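Local coordinates for protein TRAP dicarboxylate transporter, DctP subunit (Anaerococcus prevoti, PDB 4N91) that binds D-glucuronate, in both its alpha and beta forms, and probably delivers it to a TRAP transporter as its solute-binding subunit, at residues Y113-S118 / H122-D127. Numbering follows the deposited sequence.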
loop_
_atom_site.group_PDB
_atom_site.type_symbol
_atom_site.label_atom_id
_atom_site.label_comp_id
_atom_site.label_asym_id
_atom_site.label_seq_id
_atom_site.Cartn_x
_atom_site.Cartn_y
_atom_site.Cartn_z
ATOM N N TYR A 113 -2.535 8.118 -11.281
ATOM C CA TYR A 113 -1.624 8.923 -12.076
ATOM C C TYR A 113 -1.320 10.239 -11.391
ATOM O O TYR A 113 -1.320 11.305 -12.010
ATOM C CB TYR A 113 -2.198 9.116 -13.474
ATOM C CG TYR A 113 -2.342 7.799 -14.177
ATOM C CD1 TYR A 113 -1.221 7.084 -14.566
ATOM C CD2 TYR A 113 -3.585 7.238 -14.414
ATOM C CE1 TYR A 113 -1.338 5.862 -15.195
ATOM C CE2 TYR A 113 -3.714 6.027 -15.041
ATOM C CZ TYR A 113 -2.587 5.334 -15.422
ATOM O OH TYR A 113 -2.709 4.098 -16.035
ATOM N N LEU A 114 -1.031 10.133 -10.104
ATOM C CA LEU A 114 -0.773 11.292 -9.276
ATOM C C LEU A 114 0.690 11.666 -9.351
ATOM O O LEU A 114 1.027 12.846 -9.486
ATOM C CB LEU A 114 -1.173 10.999 -7.829
ATOM C CG LEU A 114 -0.796 12.063 -6.815
ATOM C CD1 LEU A 114 -1.551 13.351 -7.128
ATOM C CD2 LEU A 114 -1.100 11.554 -5.414
ATOM N N PHE A 115 1.573 10.673 -9.286
ATOM C CA PHE A 115 3.005 10.969 -9.257
ATOM C C PHE A 115 3.685 10.806 -10.609
ATOM O O PHE A 115 3.435 9.840 -11.341
ATOM C CB PHE A 115 3.695 10.069 -8.243
ATOM C CG PHE A 115 3.133 10.189 -6.857
ATOM C CD1 PHE A 115 3.338 11.351 -6.122
ATOM C CD2 PHE A 115 2.430 9.155 -6.294
ATOM C CE1 PHE A 115 2.824 11.467 -4.842
ATOM C CE2 PHE A 115 1.920 9.256 -5.016
ATOM C CZ PHE A 115 2.120 10.428 -4.290
ATOM N N ALA A 116 4.556 11.745 -10.943
ATOM C CA ALA A 116 5.188 11.718 -12.260
ATOM C C ALA A 116 6.239 10.623 -12.346
ATOM O O ALA A 116 6.523 10.118 -13.437
ATOM C CB ALA A 116 5.810 13.071 -12.570
ATOM N N SER A 117 6.826 10.269 -11.208
ATOM C CA SER A 117 7.980 9.362 -11.181
ATOM C C SER A 117 8.078 8.761 -9.801
ATOM O O SER A 117 7.501 9.300 -8.850
ATOM C CB SER A 117 9.277 10.125 -11.480
ATOM O OG SER A 117 9.626 11.006 -10.419
ATOM N N SER A 118 8.828 7.668 -9.672
ATOM C CA SER A 118 9.014 7.065 -8.360
ATOM C C SER A 118 9.812 8.019 -7.482
ATOM O O SER A 118 9.591 8.096 -6.269
ATOM C CB SER A 118 9.658 5.663 -8.455
ATOM O OG SER A 118 11.005 5.729 -8.870
ATOM N N HIS A 122 8.671 9.201 -3.771
ATOM C CA HIS A 122 9.455 8.992 -2.563
ATOM C C HIS A 122 9.713 10.305 -1.844
ATOM O O HIS A 122 9.685 10.365 -0.609
ATOM C CB HIS A 122 10.780 8.331 -2.905
ATOM C CG HIS A 122 10.626 6.961 -3.468
ATOM N ND1 HIS A 122 11.673 6.263 -4.028
ATOM C CD2 HIS A 122 9.540 6.154 -3.561
ATOM C CE1 HIS A 122 11.238 5.090 -4.452
ATOM N NE2 HIS A 122 9.949 5.001 -4.186
ATOM N N HIS A 123 9.958 11.362 -2.604
ATOM C CA HIS A 123 10.231 12.648 -1.987
ATOM C C HIS A 123 8.989 13.206 -1.312
ATOM O O HIS A 123 9.089 13.816 -0.256
ATOM C CB HIS A 123 10.782 13.639 -3.005
ATOM C CG HIS A 123 12.247 13.470 -3.251
ATOM N ND1 HIS A 123 12.750 12.647 -4.237
ATOM C CD2 HIS A 123 13.319 13.986 -2.605
ATOM C CE1 HIS A 123 14.072 12.687 -4.205
ATOM N NE2 HIS A 123 14.441 13.489 -3.221
ATOM N N VAL A 124 7.831 12.994 -1.932
ATOM C CA VAL A 124 6.567 13.368 -1.317
ATOM C C VAL A 124 6.355 12.665 0.022
ATOM O O VAL A 124 6.049 13.321 1.016
ATOM C CB VAL A 124 5.366 13.129 -2.270
ATOM C CG1 VAL A 124 4.035 13.175 -1.518
ATOM C CG2 VAL A 124 5.380 14.176 -3.383
HETATM N N MSE A 125 6.551 11.346 0.064
HETATM C CA MSE A 125 6.273 10.556 1.256
HETATM C C MSE A 125 7.282 10.868 2.360
HETATM O O MSE A 125 6.999 10.628 3.537
HETATM C CB MSE A 125 6.293 9.055 0.918
HETATM C CG MSE A 125 5.251 8.627 -0.092
HETATM SE SE MSE A 125 3.427 9.216 0.336
HETATM C CE MSE A 125 3.225 8.379 2.120
ATOM N N ASP A 126 8.448 11.396 1.975
ATOM C CA ASP A 126 9.494 11.741 2.930
ATOM C C ASP A 126 9.388 13.212 3.383
ATOM O O ASP A 126 10.195 13.667 4.172
ATOM C CB ASP A 126 10.880 11.506 2.326
ATOM C CG ASP A 126 11.273 10.045 2.306
ATOM O OD1 ASP A 126 10.705 9.255 3.094
ATOM O OD2 ASP A 126 12.166 9.696 1.514
ATOM N N ASP A 127 8.411 13.941 2.860
ATOM C CA ASP A 127 8.232 15.351 3.225
ATOM C C ASP A 127 7.245 15.469 4.389
ATOM O O ASP A 127 6.048 15.289 4.221
ATOM C CB ASP A 127 7.734 16.148 2.024
ATOM C CG ASP A 127 7.703 17.671 2.283
ATOM O OD1 ASP A 127 7.642 18.100 3.450
ATOM O OD2 ASP A 127 7.716 18.435 1.304
#
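S118 O accepts an i to i+4 bond from H122 N in the opening turns of helix 118-125, while F115, still in the loop leading into that helix, reaches across to V124, nine residues further on. S117 is the N-cap of this helix in a periplasmic-binding-protein fold: its OG accepts a bond from the backbone N of A120. A serine suits the place because its short side chain lets OG meet a backbone N-H of the first turn that no earlier carbonyl of the helix can take. The bond from H122 N to S118 O measures 2.9 Å, with an N-H...O angle of 164°. The imidazole of H122 is folded back toward the helix start, CG anti to its own carbonyl carbon and beside the backbone N (chi1 -64°). A histidine fits because a flat ring on a single CB can lie over the carbonyl oxygen while the backbone N beside it makes the bond. S118 O stands 3.2 Å above the ring plane, displaced toward the rim. Replacing H122 with an alanine would probably keep the backbone bond but strip the flat cover from S118 O and open a gap beside D150, which the histidine side chain also touches. The bound glucuronate lies about 13 Å from this side chain, so the contact is packing rather than part of the sugar site. F115 offers a long flat ring that can span the distance to the helix, the CA atoms of F115 and V124 being 9.0 Å apart. L114 CD2 covers one face of the ring, while I328 and Y331 of helix 322-334 pack against F115 and V124 respectively. Branched at CB, V124 presents a broad apolar surface: with CG1 anti to the backbone N (chi1 165°), the two side chains meet at a slant, and CB and both methyls lie at ordinary van der Waals distance from F115 CE1, V124 CG1 at 3.9 Å.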